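Local coordinates for B-type flagellar hook-associated protein 2 (PDB 5FHY) that caps the growing tip of the bacterial flagellar filament, promoting polymerization of flagellin there and preventing unpolymerized subunits from leaking out, and is essential for motility, at residues G65-D73 with D126-V134; V32-S42 with V203-V214. One frame throughout, in Å; residues are numbered along the deposited sequence.

Contact 1: residues G65-D73 with D126-V134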
ATOM      1  N   GLY B  65     -53.813  47.575 -27.987  1.00102.84           N
ATOM      2  CA  GLY B  65     -52.908  48.129 -28.980  1.00 96.32           C
ATOM      3  C   GLY B  65     -51.976  47.110 -29.608  1.00 92.81           C
ATOM      4  O   GLY B  65     -52.300  45.924 -29.672  1.00 87.75           O
ATOM      5  N   THR B  66     -50.817  47.572 -30.078  1.00 88.80           N
ATOM      6  CA  THR B  66     -49.853  46.701 -30.751  1.00 98.44           C
ATOM      7  C   THR B  66     -48.399  47.001 -30.366  1.00 97.26           C
ATOM      8  O   THR B  66     -48.007  48.162 -30.240  1.00 92.67           O
ATOM      9  CB  THR B  66     -49.986  46.800 -32.293  1.00 93.81           C
ATOM     10  OG1 THR B  66     -51.371  46.824 -32.661  1.00 98.12           O
ATOM     11  CG2 THR B  66     -49.314  45.610 -32.972  1.00 97.53           C
ATOM     12  N   LEU B  67     -47.603  45.949 -30.187  1.00 98.57           N
ATOM     13  CA  LEU B  67     -46.174  46.101 -29.924  1.00 95.83           C
ATOM     14  C   LEU B  67     -45.334  45.635 -31.110  1.00 94.72           C
ATOM     15  O   LEU B  67     -45.416  44.477 -31.518  1.00105.65           O
ATOM     16  CB  LEU B  67     -45.749  45.321 -28.675  1.00 94.11           C
ATOM     17  CG  LEU B  67     -46.216  45.757 -27.286  1.00 94.06           C
ATOM     18  CD1 LEU B  67     -45.306  45.157 -26.224  1.00 85.72           C
ATOM     19  CD2 LEU B  67     -46.282  47.266 -27.164  1.00 99.55           C
ATOM     20  N   ASN B  68     -44.532  46.536 -31.665  1.00 86.30           N
ATOM     21  CA  ASN B  68     -43.601  46.159 -32.720  1.00 85.50           C
ATOM     22  C   ASN B  68     -42.175  46.280 -32.214  1.00 87.98           C
ATOM     23  O   ASN B  68     -41.667  47.380 -31.996  1.00 90.26           O
ATOM     24  CB  ASN B  68     -43.795  47.017 -33.972  1.00 85.57           C
ATOM     25  CG  ASN B  68     -45.124  46.759 -34.653  1.00 76.08           C
ATOM     26  OD1 ASN B  68     -45.305  45.740 -35.321  1.00 84.17           O
ATOM     27  ND2 ASN B  68     -46.064  47.681 -34.489  1.00 77.59           N
ATOM     28  N   ILE B  69     -41.533  45.131 -32.039  1.00 90.10           N
ATOM     29  CA  ILE B  69     -40.202  45.072 -31.458  1.00 85.17           C
ATOM     30  C   ILE B  69     -39.198  44.702 -32.537  1.00 81.58           C
ATOM     31  O   ILE B  69     -39.423  43.776 -33.309  1.00 88.52           O
ATOM     32  CB  ILE B  69     -40.138  44.050 -30.303  1.00 84.43           C
ATOM     33  CG1 ILE B  69     -41.127  44.428 -29.197  1.00 82.34           C
ATOM     34  CG2 ILE B  69     -38.723  43.940 -29.754  1.00 81.80           C
ATOM     35  CD1 ILE B  69     -41.226  43.394 -28.092  1.00 77.26           C
ATOM     36  N   SER B  70     -38.105  45.448 -32.618  1.00 74.58           N
ATOM     37  CA  SER B  70     -37.075  45.149 -33.601  1.00 80.53           C
ATOM     38  C   SER B  70     -35.692  45.308 -32.995  1.00 82.03           C
ATOM     39  O   SER B  70     -35.512  46.023 -32.013  1.00 83.48           O
ATOM     40  CB  SER B  70     -37.221  46.053 -34.828  1.00 93.42           C
ATOM     41  OG  SER B  70     -37.384  47.410 -34.445  1.00100.90           O
ATOM     42  N   VAL B  71     -34.717  44.627 -33.584  1.00 85.00           N
ATOM     43  CA  VAL B  71     -33.324  44.798 -33.204  1.00 84.00           C
ATOM     44  C   VAL B  71     -32.508  45.008 -34.481  1.00 79.80           C
ATOM     45  O   VAL B  71     -32.114  44.057 -35.155  1.00 84.99           O
ATOM     46  CB  VAL B  71     -32.807  43.586 -32.373  1.00 98.29           C
ATOM     47  CG1 VAL B  71     -33.291  42.263 -32.968  1.00101.50           C
ATOM     48  CG2 VAL B  71     -31.286  43.626 -32.212  1.00 93.39           C
ATOM     49  N   GLY B  72     -32.287  46.270 -34.832  1.00 82.64           N
ATOM     50  CA  GLY B  72     -31.591  46.594 -36.062  1.00 97.73           C
ATOM     51  C   GLY B  72     -32.409  46.262 -37.296  1.00113.14           C
ATOM     52  O   GLY B  72     -33.556  46.684 -37.436  1.00108.55           O
ATOM     53  N   ASP B  73     -31.785  45.518 -38.204  1.00140.17           N
ATOM     54  CA  ASP B  73     -32.441  44.923 -39.366  1.00152.01           C
ATOM     55  C   ASP B  73     -33.696  44.158 -38.949  1.00151.29           C
ATOM     56  O   ASP B  73     -34.807  44.483 -39.371  1.00159.86           O
ATOM     57  CB  ASP B  73     -31.425  44.007 -40.089  1.00161.46           C
ATOM     58  CG  ASP B  73     -32.046  43.073 -41.143  1.00168.36           C
ATOM     59  OD1 ASP B  73     -33.236  42.702 -41.092  1.00169.07           O
ATOM     60  OD2 ASP B  73     -31.290  42.673 -42.051  1.00171.18           O
ATOM     61  N   ASP B 126     -22.443  46.770 -33.512  1.00 82.98           N
ATOM     62  CA  ASP B 126     -22.972  48.130 -33.568  1.00 87.55           C
ATOM     63  C   ASP B 126     -24.366  48.167 -34.198  1.00 93.43           C
ATOM     64  O   ASP B 126     -24.599  47.561 -35.242  1.00 93.92           O
ATOM     65  CB  ASP B 126     -22.029  49.041 -34.363  1.00 93.19           C
ATOM     66  CG  ASP B 126     -20.731  49.326 -33.630  1.00 98.12           C
ATOM     67  OD1 ASP B 126     -20.762  49.512 -32.396  1.00 92.13           O
ATOM     68  OD2 ASP B 126     -19.673  49.357 -34.297  1.00107.86           O
ATOM     69  N   GLY B 127     -25.283  48.896 -33.570  1.00 92.63           N
ATOM     70  CA  GLY B 127     -26.600  49.128 -34.141  1.00 87.39           C
ATOM     71  C   GLY B 127     -27.641  48.052 -33.893  1.00 82.42           C
ATOM     72  O   GLY B 127     -28.794  48.194 -34.296  1.00 78.51           O
ATOM     73  N   LYS B 128     -27.245  46.967 -33.239  1.00 81.84           N
ATOM     74  CA  LYS B 128     -28.180  45.884 -32.960  1.00 85.20           C
ATOM     75  C   LYS B 128     -28.891  46.155 -31.636  1.00 78.39           C
ATOM     76  O   LYS B 128     -28.976  45.281 -30.774  1.00 79.78           O
ATOM     77  CB  LYS B 128     -27.472  44.524 -32.925  1.00 86.61           C
ATOM     78  CG  LYS B 128     -26.906  44.061 -34.263  1.00 94.15           C
ATOM     79  CD  LYS B 128     -25.546  44.681 -34.510  1.00104.76           C
ATOM     80  CE  LYS B 128     -24.943  44.266 -35.836  1.00107.37           C
ATOM     81  NZ  LYS B 128     -23.641  44.958 -36.049  1.00106.29           N
ATOM     82  N   ASP B 129     -29.397  47.374 -31.482  1.00 76.19           N
ATOM     83  CA  ASP B 129     -30.117  47.761 -30.274  1.00 80.23           C
ATOM     84  C   ASP B 129     -31.564  47.288 -30.345  1.00 74.32           C
ATOM     85  O   ASP B 129     -32.139  47.208 -31.428  1.00 70.24           O
ATOM     86  CB  ASP B 129     -30.074  49.283 -30.082  1.00 88.09           C
ATOM     87  CG  ASP B 129     -28.683  49.798 -29.731  1.00 91.39           C
ATOM     88  OD1 ASP B 129     -27.980  49.154 -28.923  1.00 98.45           O
ATOM     89  OD2 ASP B 129     -28.292  50.855 -30.271  1.00 85.67           O
ATOM     90  N   ILE B 130     -32.150  46.982 -29.191  1.00 71.65           N
ATOM     91  CA  ILE B 130     -33.550  46.580 -29.135  1.00 73.50           C
ATOM     92  C   ILE B 130     -34.445  47.817 -29.160  1.00 79.67           C
ATOM     93  O   ILE B 130     -34.242  48.748 -28.383  1.00 83.93           O
ATOM     94  CB  ILE B 130     -33.862  45.740 -27.875  1.00 68.83           C
ATOM     95  CG1 ILE B 130     -32.922  44.538 -27.778  1.00 67.25           C
ATOM     96  CG2 ILE B 130     -35.311  45.260 -27.892  1.00 66.14           C
ATOM     97  CD1 ILE B 130     -33.085  43.745 -26.494  1.00 60.58           C
ATOM     98  N   LYS B 131     -35.432  47.825 -30.053  1.00 77.85           N
ATOM     99  CA  LYS B 131     -36.355  48.953 -30.163  1.00 72.74           C
ATOM    100  C   LYS B 131     -37.797  48.495 -29.976  1.00 72.46           C
ATOM    101  O   LYS B 131     -38.189  47.429 -30.453  1.00 68.97           O
ATOM    102  CB  LYS B 131     -36.197  49.656 -31.516  1.00 79.39           C
ATOM    103  CG  LYS B 131     -37.094  50.873 -31.691  1.00 85.91           C
ATOM    104  CD  LYS B 131     -36.795  51.636 -32.971  1.00 91.49           C
ATOM    105  CE  LYS B 131     -37.491  52.994 -32.964  1.00101.39           C
ATOM    106  NZ  LYS B 131     -37.220  53.809 -34.184  1.00108.90           N
ATOM    107  N   VAL B 132     -38.580  49.313 -29.276  1.00 72.93           N
ATOM    108  CA  VAL B 132     -39.983  49.020 -29.016  1.00 71.86           C
ATOM    109  C   VAL B 132     -40.873  50.171 -29.478  1.00 72.54           C
ATOM    110  O   VAL B 132     -40.782  51.284 -28.954  1.00 64.37           O
ATOM    111  CB  VAL B 132     -40.243  48.754 -27.523  1.00 71.38           C
ATOM    112  CG1 VAL B 132     -41.710  48.395 -27.306  1.00 72.16           C
ATOM    113  CG2 VAL B 132     -39.334  47.640 -27.009  1.00 61.27           C
ATOM    114  N   GLU B 133     -41.713  49.900 -30.473  1.00 79.92           N
ATOM    115  CA  GLU B 133     -42.685  50.873 -30.968  1.00 80.32           C
ATOM    116  C   GLU B 133     -44.098  50.510 -30.500  1.00 83.84           C
ATOM    117  O   GLU B 133     -44.487  49.344 -30.544  1.00 87.95           O
ATOM    118  CB  GLU B 133     -42.635  50.943 -32.496  1.00 75.11           C
ATOM    119  CG  GLU B 133     -41.478  51.766 -33.050  1.00 84.68           C
ATOM    120  CD  GLU B 133     -41.208  51.497 -34.525  1.00 93.80           C
ATOM    121  OE1 GLU B 133     -41.323  50.328 -34.953  1.00 91.93           O
ATOM    122  OE2 GLU B 133     -40.871  52.455 -35.254  1.00102.24           O
ATOM    123  N   VAL B 134     -44.866  51.504 -30.056  1.00 83.71           N
ATOM    124  CA  VAL B 134     -46.174  51.240 -29.459  1.00 83.36           C
ATOM    125  C   VAL B 134     -47.301  52.060 -30.087  1.00 96.18           C
ATOM    126  O   VAL B 134     -47.242  53.289 -30.118  1.00102.53           O
ATOM    127  CB  VAL B 134     -46.175  51.536 -27.947  1.00 82.71           C
ATOM    128  CG1 VAL B 134     -47.579  51.335 -27.375  1.00 73.71           C
ATOM    129  CG2 VAL B 134     -45.162  50.660 -27.220  1.00 83.50           C
TER
HETATM  130  O   HOH W   1     -32.615  48.846 -33.341  1.00 66.80           O
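Ser70 O takes two donors from the neighbouring strand: Lys131 N, 2.7 Å away with an N-H...O angle of 163°, and the weaker CA-H of Ile130. Lys131 N approaches almost in line with the C=O of Ser70. The return bond from Ser70 N to Lys131 O completes the pair, and Asn68 with Glu133 forms a second hydrogen-bonded pair, with Asn68 N 3.0 Å from Glu133 O and the bond nearly straight at 173°. On the face that carries Ser70 and Lys131, Ser70 OG lies alongside Lys131 CB at 3.9 Å.

The opposite face is apolar. Leu67 and Val134 lie side by side and point the same way, with Leu67 CD2 3.6 Å from Val134 CG2. Ile69 and Ile130 also run alongside each other, touching through CG2 of each at 4.1 Å. Ile69 directs this branch anti to its own backbone N, while its CG1 lies loosely next to Val132 CG2. Leu67 and Ile69 are then covered by Met91 and Ile95 of helix 88-98.

Beyond Ser70 and Lys131 the regular bonding gives out although the chains stay close. Val71 CG2 packs against Lys128 O at 3.2 Å, and the CA-H of Val71 meets Asp129 O. A water accepts the N-H of Gly72 and donates to Asp129 O, with 2.6 Å between the water and Asp129 O, bridging the two backbones where a direct bond is missing. Lys128 centres an inverse gamma turn, and its side chain, bent at chi2 (83°), folds back so that NZ donates a hydrogen bond to Asp126 O.

Segment 65-73 belongs to the flagellin hook IN motif. Strand 65-71 is also hydrogen-bonded to strand 74-81, so it is the middle member of a three-stranded antiparallel sheet with helix 88-98 packed on its apolar face.

Contact 2: residues V32-S42 with V203-V214; sequences VAGTYQIQVNS and VTEAGKPITLTV
Tyr36 and Leu212 form the middle hydrogen-bonded pair of an antiparallel ladder between 34-42 and 210-215, the latter outermost within this chain in the sheet 180-184, 173-177, 34-42, 210-215. Leu212 N reaches Tyr36 O at 2.8 Å, and Ile38 and Ile210 pair in the same two-bond way; the outermost bond, Gly34 N to Val214 O, is weak.

On the Tyr36 face, Ile38 CD1 meets Leu212 CD2 at 3.9 Å, while Val214 CG2 comes to the edge of the Tyr36 ring. On the face of Thr35, Gln37 and Thr211, Gln37 bends at chi2 (-65°), bringing OE1 up to Thr211 OG1, which donates to an in-plane lone pair of Gln37 OE1 at 2.7 Å. Beyond the ladder, Val40 O accepts Thr204 N, and Thr204 OG1 accepts Val40 N at 3.0 Å; a hydroxyl thus stands in for a main-chain carbonyl before the type II turn from Glu205 to Lys208.

Further out, a strand of a second subunit pairs with Leu212 to Val214, carrying the sheet across the interface, and Lys48 of a third subunit makes a cation-pi contact with Tyr36. Strand 173-177 flanks the other side of 34-42, with a classic beta bulge where Asn41 and Ser42 both face Glu174, and Gln37 N is hydrogen-bonded to Asp178 OD1.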
ATOM      1  N   VAL B  32      -0.199  29.696 -42.122  1.00115.70           N
ATOM      2  CA  VAL B  32       1.252  29.716 -42.203  1.00111.40           C
ATOM      3  C   VAL B  32       1.828  30.026 -40.839  1.00103.08           C
ATOM      4  O   VAL B  32       1.111  30.469 -39.944  1.00 95.45           O
ATOM      5  CB  VAL B  32       1.763  30.751 -43.227  1.00113.62           C
ATOM      6  CG1 VAL B  32       1.173  30.486 -44.609  1.00115.52           C
ATOM      7  CG2 VAL B  32       1.459  32.167 -42.754  1.00112.38           C
ATOM      8  N   ALA B  33       3.119  29.776 -40.669  1.00112.67           N
ATOM      9  CA  ALA B  33       3.759  30.054 -39.394  1.00117.67           C
ATOM     10  C   ALA B  33       3.890  31.558 -39.214  1.00120.80           C
ATOM     11  O   ALA B  33       3.863  32.311 -40.185  1.00120.93           O
ATOM     12  CB  ALA B  33       5.118  29.374 -39.312  1.00120.83           C
ATOM     13  N   GLY B  34       4.008  31.994 -37.967  1.00125.86           N
ATOM     14  CA  GLY B  34       4.141  33.407 -37.672  1.00125.44           C
ATOM     15  C   GLY B  34       3.858  33.733 -36.219  1.00123.21           C
ATOM     16  O   GLY B  34       3.339  32.907 -35.469  1.00122.54           O
ATOM     17  N   THR B  35       4.208  34.950 -35.823  1.00114.56           N
ATOM     18  CA  THR B  35       3.988  35.416 -34.463  1.00104.69           C
ATOM     19  C   THR B  35       3.263  36.753 -34.492  1.00 91.28           C
ATOM     20  O   THR B  35       3.497  37.570 -35.377  1.00 83.07           O
ATOM     21  CB  THR B  35       5.314  35.546 -33.698  1.00109.16           C
ATOM     22  OG1 THR B  35       5.101  36.288 -32.492  1.00115.07           O
ATOM     23  CG2 THR B  35       6.355  36.258 -34.550  1.00106.28           C
ATOM     24  N   TYR B  36       2.369  36.975 -33.537  1.00 89.22           N
ATOM     25  CA  TYR B  36       1.540  38.172 -33.566  1.00 84.59           C
ATOM     26  C   TYR B  36       1.370  38.766 -32.178  1.00 81.39           C
ATOM     27  O   TYR B  36       1.117  38.054 -31.208  1.00 79.49           O
ATOM     28  CB  TYR B  36       0.164  37.862 -34.162  1.00 81.16           C
ATOM     29  CG  TYR B  36       0.213  37.221 -35.533  1.00 80.89           C
ATOM     30  CD1 TYR B  36       0.287  38.002 -36.681  1.00 76.35           C
ATOM     31  CD2 TYR B  36       0.180  35.835 -35.679  1.00 76.52           C
ATOM     32  CE1 TYR B  36       0.330  37.428 -37.936  1.00 79.06           C
ATOM     33  CE2 TYR B  36       0.224  35.249 -36.933  1.00 72.63           C
ATOM     34  CZ  TYR B  36       0.299  36.052 -38.059  1.00 77.30           C
ATOM     35  OH  TYR B  36       0.341  35.482 -39.313  1.00 80.70           O
ATOM     36  N   GLN B  37       1.513  40.082 -32.090  1.00 72.95           N
ATOM     37  CA  GLN B  37       1.259  40.781 -30.845  1.00 69.10           C
ATOM     38  C   GLN B  37      -0.170  41.300 -30.857  1.00 73.88           C
ATOM     39  O   GLN B  37      -0.561  42.065 -31.742  1.00 69.29           O
ATOM     40  CB  GLN B  37       2.256  41.920 -30.648  1.00 69.57           C
ATOM     41  CG  GLN B  37       3.691  41.444 -30.493  1.00 72.36           C
ATOM     42  CD  GLN B  37       3.897  40.623 -29.236  1.00 82.19           C
ATOM     43  OE1 GLN B  37       3.924  39.392 -29.283  1.00 92.09           O
ATOM     44  NE2 GLN B  37       4.051  41.301 -28.105  1.00 87.11           N
ATOM     45  N   ILE B  38      -0.943  40.896 -29.858  1.00 69.11           N
ATOM     46  CA  ILE B  38      -2.371  41.154 -29.867  1.00 73.91           C
ATOM     47  C   ILE B  38      -2.818  41.915 -28.630  1.00 73.85           C
ATOM     48  O   ILE B  38      -2.448  41.575 -27.509  1.00 77.21           O
ATOM     49  CB  ILE B  38      -3.168  39.836 -29.966  1.00 81.23           C
ATOM     50  CG1 ILE B  38      -2.755  39.060 -31.218  1.00 85.51           C
ATOM     51  CG2 ILE B  38      -4.665  40.105 -29.975  1.00 79.65           C
ATOM     52  CD1 ILE B  38      -3.705  37.947 -31.589  1.00 83.80           C
ATOM     53  N   GLN B  39      -3.610  42.957 -28.849  1.00 64.24           N
ATOM     54  CA  GLN B  39      -4.258  43.668 -27.761  1.00 79.66           C
ATOM     55  C   GLN B  39      -5.759  43.478 -27.902  1.00 76.42           C
ATOM     56  O   GLN B  39      -6.276  43.374 -29.011  1.00 73.38           O
ATOM     57  CB  GLN B  39      -3.906  45.161 -27.784  1.00 85.59           C
ATOM     58  CG  GLN B  39      -2.437  45.488 -27.547  1.00 94.57           C
ATOM     59  CD  GLN B  39      -2.166  46.987 -27.501  1.00102.09           C
ATOM     60  OE1 GLN B  39      -3.078  47.793 -27.311  1.00104.74           O
ATOM     61  NE2 GLN B  39      -0.903  47.365 -27.684  1.00105.98           N
ATOM     62  N   VAL B  40      -6.461  43.434 -26.777  1.00 81.20           N
ATOM     63  CA  VAL B  40      -7.916  43.447 -26.792  1.00 85.73           C
ATOM     64  C   VAL B  40      -8.373  44.700 -26.061  1.00 94.15           C
ATOM     65  O   VAL B  40      -8.238  44.794 -24.844  1.00104.95           O
ATOM     66  CB  VAL B  40      -8.514  42.189 -26.134  1.00 84.18           C
ATOM     67  CG1 VAL B  40     -10.031  42.319 -26.024  1.00 85.86           C
ATOM     68  CG2 VAL B  40      -8.130  40.943 -26.926  1.00 78.03           C
ATOM     69  N   ASN B  41      -8.897  45.671 -26.800  1.00 77.44           N
ATOM     70  CA  ASN B  41      -9.282  46.941 -26.198  1.00 69.95           C
ATOM     71  C   ASN B  41     -10.726  46.941 -25.701  1.00 80.67           C
ATOM     72  O   ASN B  41     -11.051  47.618 -24.726  1.00 81.32           O
ATOM     73  CB  ASN B  41      -9.078  48.087 -27.191  1.00 67.07           C
ATOM     74  CG  ASN B  41      -7.619  48.294 -27.563  1.00 72.67           C
ATOM     75  OD1 ASN B  41      -6.714  47.918 -26.820  1.00 79.65           O
ATOM     76  ND2 ASN B  41      -7.387  48.912 -28.712  1.00 70.58           N
ATOM     77  N   SER B  42     -11.588  46.177 -26.370  1.00 83.57           N
ATOM     78  CA  SER B  42     -12.978  46.048 -25.949  1.00 81.67           C
ATOM     79  C   SER B  42     -13.641  44.815 -26.547  1.00 79.79           C
ATOM     80  O   SER B  42     -13.145  44.235 -27.512  1.00 73.84           O
ATOM     81  CB  SER B  42     -13.775  47.296 -26.333  1.00 85.83           C
ATOM     82  OG  SER B  42     -13.754  47.515 -27.734  1.00 93.75           O
ATOM     83  N   VAL B 203     -10.256  41.526 -22.086  1.00 95.68           N
ATOM     84  CA  VAL B 203      -9.420  42.667 -22.437  1.00 97.15           C
ATOM     85  C   VAL B 203      -7.971  42.458 -21.979  1.00 99.46           C
ATOM     86  O   VAL B 203      -7.736  41.906 -20.906  1.00103.22           O
ATOM     87  CB  VAL B 203     -10.011  43.960 -21.812  1.00 93.22           C
ATOM     88  CG1 VAL B 203      -9.026  45.117 -21.864  1.00102.88           C
ATOM     89  CG2 VAL B 203     -11.324  44.327 -22.494  1.00 84.40           C
ATOM     90  N   THR B 204      -7.001  42.879 -22.787  1.00 98.09           N
ATOM     91  CA  THR B 204      -5.609  42.853 -22.349  1.00 98.69           C
ATOM     92  C   THR B 204      -5.313  44.127 -21.562  1.00100.04           C
ATOM     93  O   THR B 204      -5.930  45.161 -21.799  1.00 95.94           O
ATOM     94  CB  THR B 204      -4.629  42.741 -23.532  1.00 96.74           C
ATOM     95  OG1 THR B 204      -4.726  43.915 -24.348  1.00 91.45           O
ATOM     96  CG2 THR B 204      -4.936  41.513 -24.370  1.00100.51           C
ATOM     97  N   GLU B 205      -4.364  44.066 -20.635  1.00104.75           N
ATOM     98  CA  GLU B 205      -4.056  45.235 -19.820  1.00101.79           C
ATOM     99  C   GLU B 205      -3.323  46.268 -20.662  1.00 98.45           C
ATOM    100  O   GLU B 205      -2.658  45.917 -21.636  1.00 94.31           O
ATOM    101  CB  GLU B 205      -3.218  44.846 -18.601  1.00103.58           C
ATOM    102  N   ALA B 206      -3.464  47.541 -20.301  1.00 99.09           N
ATOM    103  CA  ALA B 206      -2.912  48.615 -21.116  1.00 94.42           C
ATOM    104  C   ALA B 206      -1.402  48.457 -21.243  1.00 98.07           C
ATOM    105  O   ALA B 206      -0.667  48.605 -20.271  1.00108.97           O
ATOM    106  CB  ALA B 206      -3.267  49.974 -20.527  1.00 94.05           C
ATOM    107  N   GLY B 207      -0.945  48.192 -22.462  1.00 96.45           N
ATOM    108  CA  GLY B 207       0.471  48.044 -22.737  1.00107.71           C
ATOM    109  C   GLY B 207       1.029  46.650 -22.494  1.00119.20           C
ATOM    110  O   GLY B 207       2.237  46.440 -22.603  1.00124.42           O
ATOM    111  N   LYS B 208       0.158  45.703 -22.148  1.00147.22           N
ATOM    112  CA  LYS B 208       0.569  44.314 -21.933  1.00155.65           C
ATOM    113  C   LYS B 208      -0.058  43.390 -22.976  1.00149.83           C
ATOM    114  O   LYS B 208      -1.096  42.780 -22.720  1.00154.44           O
ATOM    115  CB  LYS B 208       0.212  43.775 -20.532  1.00165.95           C
ATOM    116  CG  LYS B 208       0.784  44.459 -19.282  1.00172.67           C
ATOM    117  CD  LYS B 208       0.409  45.907 -19.071  1.00173.91           C
ATOM    118  CE  LYS B 208       0.766  46.311 -17.643  1.00175.00           C
ATOM    119  NZ  LYS B 208      -0.021  47.465 -17.130  1.00172.33           N
ATOM    120  N   PRO B 209       0.559  43.295 -24.162  1.00125.74           N
ATOM    121  CA  PRO B 209      -0.075  42.559 -25.258  1.00109.41           C
ATOM    122  C   PRO B 209       0.224  41.063 -25.198  1.00102.16           C
ATOM    123  O   PRO B 209       1.238  40.651 -24.632  1.00101.21           O
ATOM    124  CB  PRO B 209       0.553  43.186 -26.500  1.00106.52           C
ATOM    125  CG  PRO B 209       1.920  43.561 -26.045  1.00112.12           C
ATOM    126  CD  PRO B 209       1.773  44.003 -24.610  1.00121.38           C
ATOM    127  N   ILE B 210      -0.663  40.261 -25.773  1.00 92.42           N
ATOM    128  CA  ILE B 210      -0.474  38.817 -25.832  1.00 92.12           C
ATOM    129  C   ILE B 210       0.359  38.427 -27.052  1.00 93.25           C
ATOM    130  O   ILE B 210       0.165  38.972 -28.138  1.00100.21           O
ATOM    131  CB  ILE B 210      -1.835  38.082 -25.872  1.00 90.61           C
ATOM    132  CG1 ILE B 210      -2.646  38.392 -24.615  1.00 91.20           C
ATOM    133  CG2 ILE B 210      -1.642  36.586 -25.992  1.00 94.75           C
ATOM    134  CD1 ILE B 210      -1.980  37.938 -23.343  1.00 95.06           C
ATOM    135  N   THR B 211       1.286  37.490 -26.878  1.00 92.83           N
ATOM    136  CA  THR B 211       1.989  36.915 -28.019  1.00 95.09           C
ATOM    137  C   THR B 211       1.247  35.678 -28.509  1.00 99.31           C
ATOM    138  O   THR B 211       1.013  34.744 -27.742  1.00101.51           O
ATOM    139  CB  THR B 211       3.442  36.530 -27.667  1.00 89.53           C
ATOM    140  OG1 THR B 211       4.154  37.694 -27.228  1.00 86.97           O
ATOM    141  CG2 THR B 211       4.150  35.944 -28.881  1.00 83.50           C
ATOM    142  N   LEU B 212       0.885  35.669 -29.788  1.00 96.41           N
ATOM    143  CA  LEU B 212       0.187  34.525 -30.366  1.00 93.28           C
ATOM    144  C   LEU B 212       1.051  33.823 -31.408  1.00 93.44           C
ATOM    145  O   LEU B 212       1.447  34.422 -32.407  1.00 90.00           O
ATOM    146  CB  LEU B 212      -1.134  34.956 -31.001  1.00 90.32           C
ATOM    147  CG  LEU B 212      -1.907  33.820 -31.673  1.00 93.53           C
ATOM    148  CD1 LEU B 212      -2.676  33.046 -30.610  1.00 95.03           C
ATOM    149  CD2 LEU B 212      -2.835  34.337 -32.762  1.00 92.61           C
ATOM    150  N   THR B 213       1.324  32.545 -31.177  1.00105.79           N
ATOM    151  CA  THR B 213       2.233  31.789 -32.028  1.00112.65           C
ATOM    152  C   THR B 213       1.513  30.696 -32.811  1.00121.88           C
ATOM    153  O   THR B 213       0.918  29.794 -32.225  1.00129.74           O
ATOM    154  CB  THR B 213       3.364  31.141 -31.210  1.00111.66           C
ATOM    155  OG1 THR B 213       3.826  32.065 -30.217  1.00110.47           O
ATOM    156  CG2 THR B 213       4.526  30.765 -32.121  1.00111.29           C
ATOM    157  N   VAL B 214       1.575  30.777 -34.137  1.00119.94           N
ATOM    158  CA  VAL B 214       0.973  29.759 -34.989  1.00116.59           C
ATOM    159  C   VAL B 214       2.060  28.806 -35.479  1.00112.51           C
ATOM    160  O   VAL B 214       2.927  29.181 -36.269  1.00110.57           O
ATOM    161  CB  VAL B 214       0.236  30.377 -36.195  1.00113.34           C
ATOM    162  CG1 VAL B 214      -0.246  29.284 -37.142  1.00118.24           C
ATOM    163  CG2 VAL B 214      -0.930  31.237 -35.724  1.00109.36           C
TER

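Overall arrangement
Along the chain the order is 32-42, 65-73, 126-134 and 203-214, so contact 1 is nested within the loop that contact 2 closes. Their centres are 37 Å apart, on opposite sides of the chain's centre, and the nearest atoms about 9 Å apart. Contact 1 belongs to the sheet 74-81, 65-71, 130-136, contact 2 to the sheet 180-184, 173-177, 34-42, 210-215; the nesting, with separate sheets, is consistent with one lobe being inserted into the chain of the other. In this central part of the cap protein, which lacks both ends, neighbouring subunits touch contact 2 but not contact 1 in the crystallised assembly; this may reflect contacts in the cap.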